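Beta-phenylalanine aminotransferase (Variovorax paradoxus, PDB 4AO9) probably transfers the amino group of beta-phenylalanine to a keto acid, using pyridoxal-5'-phosphate as cofactor. Local coordinates at residues S151-E154 and A155-A159; D303-A306 and L307-P310; N41-S44 and Q45-F48. One frame throughout, in Å; residues are numbered along the deposited sequence.

Contact 1: S151-E154 and A155-A159. With PLP (pyridoxal-5'-phosphate), chain C.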
# COMPACT_ATOMS: atom_id res chain seq x y z
N SER A 151 -0.49 -2.97 -2.36
CA SER A 151 -1.42 -2.36 -3.31
C SER A 151 -0.92 -2.60 -4.73
O SER A 151 0.27 -2.91 -4.94
CB SER A 151 -1.54 -0.85 -3.08
OG SER A 151 -0.30 -0.21 -3.36
N GLY A 152 -1.83 -2.46 -5.68
CA GLY A 152 -1.47 -2.48 -7.10
C GLY A 152 -0.54 -1.33 -7.45
O GLY A 152 0.38 -1.50 -8.26
N THR A 153 -0.75 -0.16 -6.83
CA THR A 153 0.12 0.99 -7.05
C THR A 153 1.57 0.67 -6.67
O THR A 153 2.50 0.93 -7.44
CB THR A 153 -0.38 2.19 -6.23
OG1 THR A 153 -1.70 2.55 -6.67
CG2 THR A 153 0.55 3.40 -6.38
N GLU A 154 1.76 0.06 -5.50
CA GLU A 154 3.10 -0.34 -5.10
C GLU A 154 3.68 -1.39 -6.04
O GLU A 154 4.88 -1.35 -6.35
CB GLU A 154 3.11 -0.88 -3.66
CG GLU A 154 3.02 0.18 -2.56
CD GLU A 154 3.13 -0.41 -1.17
OE1 GLU A 154 3.20 -1.65 -1.03
OE2 GLU A 154 3.18 0.39 -0.21
N ALA A 155 2.86 -2.33 -6.50
CA ALA A 155 3.36 -3.37 -7.42
C ALA A 155 3.90 -2.74 -8.70
O ALA A 155 5.00 -3.07 -9.18
CB ALA A 155 2.28 -4.37 -7.73
N ASN A 156 3.14 -1.80 -9.25
CA ASN A 156 3.60 -1.11 -10.46
C ASN A 156 4.83 -0.24 -10.21
O ASN A 156 5.75 -0.22 -11.04
CB ASN A 156 2.46 -0.30 -11.08
CG ASN A 156 1.50 -1.17 -11.85
OD1 ASN A 156 1.92 -2.08 -12.57
ND2 ASN A 156 0.21 -0.89 -11.72
N LEU A 157 4.87 0.45 -9.07
CA LEU A 157 6.07 1.22 -8.72
C LEU A 157 7.30 0.33 -8.67
O LEU A 157 8.38 0.69 -9.19
CB LEU A 157 5.90 1.96 -7.39
CG LEU A 157 5.01 3.20 -7.46
CD1 LEU A 157 4.65 3.68 -6.05
CD2 LEU A 157 5.68 4.33 -8.27
N MET A 158 7.16 -0.85 -8.06
CA MET A 158 8.28 -1.75 -7.94
C MET A 158 8.68 -2.36 -9.26
O MET A 158 9.87 -2.54 -9.52
CB MET A 158 8.03 -2.83 -6.90
CG MET A 158 7.84 -2.31 -5.48
SD MET A 158 9.07 -1.11 -4.91
CE MET A 158 10.61 -1.99 -5.13
N ALA A 159 7.70 -2.71 -10.10
CA ALA A 159 8.00 -3.24 -11.43
C ALA A 159 8.80 -2.24 -12.25
O ALA A 159 9.78 -2.60 -12.91
CB ALA A 159 6.74 -3.63 -12.16
N1 PLP C . -3.62 -0.92 -12.13
C2 PLP C . -4.85 -1.24 -12.53
C2A PLP C . -5.01 -1.68 -13.99
C3 PLP C . -5.92 -1.19 -11.64
O3 PLP C . -7.05 -1.51 -12.05
C4 PLP C . -5.74 -0.79 -10.30
C4A PLP C . -6.89 -0.74 -9.27
C5 PLP C . -4.43 -0.43 -9.94
C6 PLP C . -3.39 -0.51 -10.88
C5A PLP C . -4.09 0.04 -8.52
O4P PLP C . -4.25 -0.86 -7.51
P PLP C . -4.45 -0.28 -6.02
O1P PLP C . -5.81 0.52 -6.01
O2P PLP C . -3.26 0.68 -5.68
O3P PLP C . -4.43 -1.47 -5.12
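The amide nitrogens of A155, N156, L157 and M158 reach back to the carbonyl oxygens of S151, G152, T153 and E154, closing the first turns of helix 152-167, whose N-terminus receives the phosphate of pyridoxal-5'-phosphate. Such a helix start at the phosphate is in keeping with a PLP-dependent class III aminotransferase. The phosphate end is the tight one. G152 N gives a hydrogen bond of 2.8 Å to O3P, while T153 grips O2P twice, through its backbone N at 2.9 Å and through its hydroxyl OG1 at 2.6 Å. With T153 OG1 set beside its own backbone N (chi1 -61°), both donors face the same oxygen. The bare CA of G152 lies against the ester oxygen O4P of the cofactor. The partial positive charge of the helix start probably adds to the hold on the phosphate. N156 extends ND2 to within 3.7 Å of PLP C6, and its amide is fixed by T284, D260 and the backbone oxygen of H180. S151 is the N-cap: its OG accepts a nearly straight bond from E154 N (3.0 Å, 165°), and is also bonded to OE2 of E154 in the second subunit. With an alanine here, E154 N is likely to lose its capping acceptor and the glutamate of the second subunit its hydroxyl partner. Away from the cofactor the fit relaxes, though the whole contact stays buried: T153 CG2 and L157 CD1 lie side by side at 4.1 Å. E154 and A155 pack on strand 145-149 through T149, and L157 meets its counterpart L157 of the second subunit, so the helix start is wedged between the large sheet of its own chain and the partner subunit.

Contact 2: D303-A306 and L307-P310; sequences DVMA and LFDP
Three successive backbone bonds of the i+3 to i kind, from L307 N to V304 O, F308 N to M305 O and D309 N to A306 O, wind this stretch into 3-10 turns that follow on from helix 302-305. Each donor stands well above the plane of the carbonyl it meets, by 68° for D309 N over A306 O, as is usual for 3-10 turns. The bonds are nevertheless of ordinary length, and that between F308 N and M305 O measures 2.9 Å. Among the side chains, F308 and L307 carry the contact. In F308 a first torsion of -61° leaves CG anti to the carbonyl carbon and lays the ring back along the turn with one edge close to M305 O; ring atom CD2 is 3.7 Å from that oxygen. The methyl CE of M305 only brushes the same ring atom of F308, CD2, at 4.5 Å, a loose apolar touch. L307 bends over its own turn, its CG 3.4 Å from V304 O, and its branch lies against F166 of helix 152-167. Around F308 the packing is broader: F298 meets it in an edge-to-face stack, helix 152-167 adds A162, and P56 of the second subunit closes in as well. M305 and F308 both rest on strand 145-149, through R147. The turn thus lies against that strand and helix 152-167, and at the subunit interface, while its polar ends face other charges: D303 OD2 is salt-bridged to R301, and D309 OD2 to R311. D309 swings its carboxylate away from the turn (chi1 -174°) to reach that arginine; its CB is 3.5 Å from A306 O.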
# COMPACT_ATOMS: atom_id res chain seq x y z
N ASP A 303 15.47 -13.77 -13.64
CA ASP A 303 16.70 -12.97 -13.70
C ASP A 303 16.47 -11.50 -13.37
O ASP A 303 17.36 -10.84 -12.84
CB ASP A 303 17.50 -13.17 -15.01
CG ASP A 303 16.76 -12.69 -16.26
OD1 ASP A 303 15.51 -12.58 -16.24
OD2 ASP A 303 17.43 -12.44 -17.28
N VAL A 304 15.27 -10.98 -13.64
CA VAL A 304 14.93 -9.62 -13.24
C VAL A 304 14.60 -9.58 -11.75
O VAL A 304 15.06 -8.69 -11.02
CB VAL A 304 13.77 -9.04 -14.10
CG1 VAL A 304 13.35 -7.66 -13.60
CG2 VAL A 304 14.19 -8.99 -15.58
N MET A 305 13.82 -10.56 -11.29
CA MET A 305 13.46 -10.62 -9.88
C MET A 305 14.67 -10.85 -8.97
O MET A 305 14.63 -10.51 -7.78
CB MET A 305 12.38 -11.68 -9.65
CG MET A 305 11.03 -11.34 -10.30
SD MET A 305 10.35 -9.73 -9.79
CE MET A 305 10.03 -10.03 -8.04
N ALA A 306 15.73 -11.41 -9.53
CA ALA A 306 16.97 -11.66 -8.79
C ALA A 306 17.58 -10.38 -8.24
O ALA A 306 18.36 -10.42 -7.27
CB ALA A 306 17.96 -12.39 -9.67
N LEU A 307 17.22 -9.24 -8.83
CA LEU A 307 17.70 -7.96 -8.31
C LEU A 307 17.31 -7.79 -6.85
O LEU A 307 17.99 -7.07 -6.12
CB LEU A 307 17.11 -6.80 -9.12
CG LEU A 307 17.67 -6.64 -10.53
CD1 LEU A 307 16.93 -5.53 -11.27
CD2 LEU A 307 19.15 -6.37 -10.48
N PHE A 308 16.23 -8.46 -6.44
CA PHE A 308 15.71 -8.33 -5.07
C PHE A 308 16.08 -9.46 -4.12
O PHE A 308 15.67 -9.45 -2.96
CB PHE A 308 14.19 -8.19 -5.09
CG PHE A 308 13.71 -6.99 -5.82
CD1 PHE A 308 13.69 -5.75 -5.19
CD2 PHE A 308 13.31 -7.09 -7.15
CE1 PHE A 308 13.25 -4.63 -5.88
CE2 PHE A 308 12.89 -5.97 -7.85
CZ PHE A 308 12.85 -4.73 -7.21
N ASP A 309 16.82 -10.45 -4.60
CA ASP A 309 17.26 -11.55 -3.73
C ASP A 309 18.24 -10.96 -2.71
O ASP A 309 19.30 -10.48 -3.09
CB ASP A 309 17.93 -12.63 -4.59
CG ASP A 309 18.29 -13.89 -3.82
OD1 ASP A 309 18.55 -13.84 -2.60
OD2 ASP A 309 18.34 -14.96 -4.46
N PRO A 310 17.88 -10.97 -1.41
CA PRO A 310 18.75 -10.28 -0.46
C PRO A 310 20.14 -10.89 -0.32
O PRO A 310 21.06 -10.23 0.16
CB PRO A 310 17.99 -10.38 0.87
CG PRO A 310 16.60 -10.68 0.52
CD PRO A 310 16.65 -11.48 -0.77

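Contact 3: N41-S44 and Q45-F48; sequences NPAS and QRQF
One face of the R46 guanidinium is turned to the first turn of helix 42-51, where P42 O lies 4.0 Å above its plane, offset toward the rim, and the CA of A43 sits over the same face. NH1 comes alongside A43, 4.0 Å from its CB. The long arginine chain is extended as far as CD and then bends (chi3 -36°), which folds the guanidinium back beside the helix start; as R46 is exposed and touches a crystal neighbour, the lattice may influence this pose. The backbone follows the usual alpha-helical pattern, with Q45 N, R46 N, Q47 N and F48 N bonded to the oxygens of N41, P42, A43 and S44. N41 precedes the helix without a capping bond from its side chain; its ND2 is bonded to F37 O. A43 N and S44 N are instead hydrogen-bonded to OD1 and OD2 of D85, and S44 OG joins the turn to T72 N at the start of strand 72-77. F48 packs on R311 of the second subunit. One turn on, Q47 CB rests 3.4 Å from A43 O.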
# COMPACT_ATOMS: atom_id res chain seq x y z
N ASN A 41 -32.29 9.83 0.87
CA ASN A 41 -31.08 9.39 1.59
C ASN A 41 -30.60 10.36 2.68
O ASN A 41 -29.42 10.76 2.70
CB ASN A 41 -29.98 9.05 0.58
CG ASN A 41 -30.33 7.85 -0.24
OD1 ASN A 41 -30.30 6.72 0.25
ND2 ASN A 41 -30.74 8.08 -1.49
N PRO A 42 -31.49 10.71 3.64
CA PRO A 42 -31.07 11.67 4.66
C PRO A 42 -29.97 11.18 5.61
O PRO A 42 -29.14 11.99 6.06
CB PRO A 42 -32.36 11.94 5.45
CG PRO A 42 -33.25 10.80 5.15
CD PRO A 42 -32.93 10.38 3.76
N ALA A 43 -29.96 9.89 5.92
CA ALA A 43 -28.92 9.34 6.78
C ALA A 43 -27.56 9.42 6.09
O ALA A 43 -26.56 9.79 6.72
CB ALA A 43 -29.25 7.92 7.20
N SER A 44 -27.51 9.10 4.79
CA SER A 44 -26.25 9.27 4.06
C SER A 44 -25.82 10.73 3.99
O SER A 44 -24.63 11.03 4.07
CB SER A 44 -26.30 8.64 2.67
OG SER A 44 -26.10 7.24 2.74
N GLN A 45 -26.79 11.64 3.87
CA GLN A 45 -26.42 13.05 3.83
C GLN A 45 -25.84 13.51 5.17
O GLN A 45 -24.82 14.20 5.19
CB GLN A 45 -27.59 13.95 3.40
CG GLN A 45 -27.12 15.38 3.13
CD GLN A 45 -28.19 16.26 2.52
OE1 GLN A 45 -29.37 16.12 2.82
NE2 GLN A 45 -27.78 17.16 1.65
N ARG A 46 -26.50 13.13 6.27
CA ARG A 46 -26.01 13.43 7.62
C ARG A 46 -24.59 12.91 7.82
O ARG A 46 -23.72 13.61 8.35
CB ARG A 46 -26.95 12.80 8.66
CG ARG A 46 -26.62 13.07 10.13
CD ARG A 46 -27.67 12.45 11.06
NE ARG A 46 -29.02 12.50 10.49
CZ ARG A 46 -29.79 11.44 10.22
NH1 ARG A 46 -29.37 10.21 10.50
NH2 ARG A 46 -30.98 11.62 9.69
N GLN A 47 -24.37 11.67 7.40
CA GLN A 47 -23.07 11.03 7.58
C GLN A 47 -21.99 11.75 6.77
O GLN A 47 -20.88 11.98 7.28
CB GLN A 47 -23.17 9.55 7.22
CG GLN A 47 -21.88 8.77 7.30
CD GLN A 47 -21.16 8.90 8.62
OE1 GLN A 47 -21.78 9.08 9.68
NE2 GLN A 47 -19.83 8.82 8.57
N PHE A 48 -22.32 12.14 5.54
CA PHE A 48 -21.39 12.89 4.70
C PHE A 48 -20.99 14.21 5.35
O PHE A 48 -19.80 14.54 5.42
CB PHE A 48 -22.00 13.15 3.31
CG PHE A 48 -21.16 14.06 2.46
CD1 PHE A 48 -20.06 13.55 1.77
CD2 PHE A 48 -21.46 15.42 2.35
CE1 PHE A 48 -19.27 14.39 0.97
CE2 PHE A 48 -20.68 16.27 1.56
CZ PHE A 48 -19.58 15.75 0.87

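Contact 1 is wholly buried at the cofactor, whereas contacts 2 and 3 are partly buried, each centred about 28 Å from the middle of the chain and lying on opposite sides of it. Contacts 1 and 2 share a wall of the fold: helix 152-167 and strand 145-149 serve both, and M158 CE meets F308 CE1 at 3.8 Å. Contact 3 stands apart, its nearest atoms about 23 Å from contact 1. The chemistry follows place. Contacts 1 and 3 are both helix starts, one turned to a phosphate and the other with two of its first amides bonded to an aspartate, while contact 2 is a 3-10 turn with apolar packing inside and salt bridges outside. All three reach the second subunit.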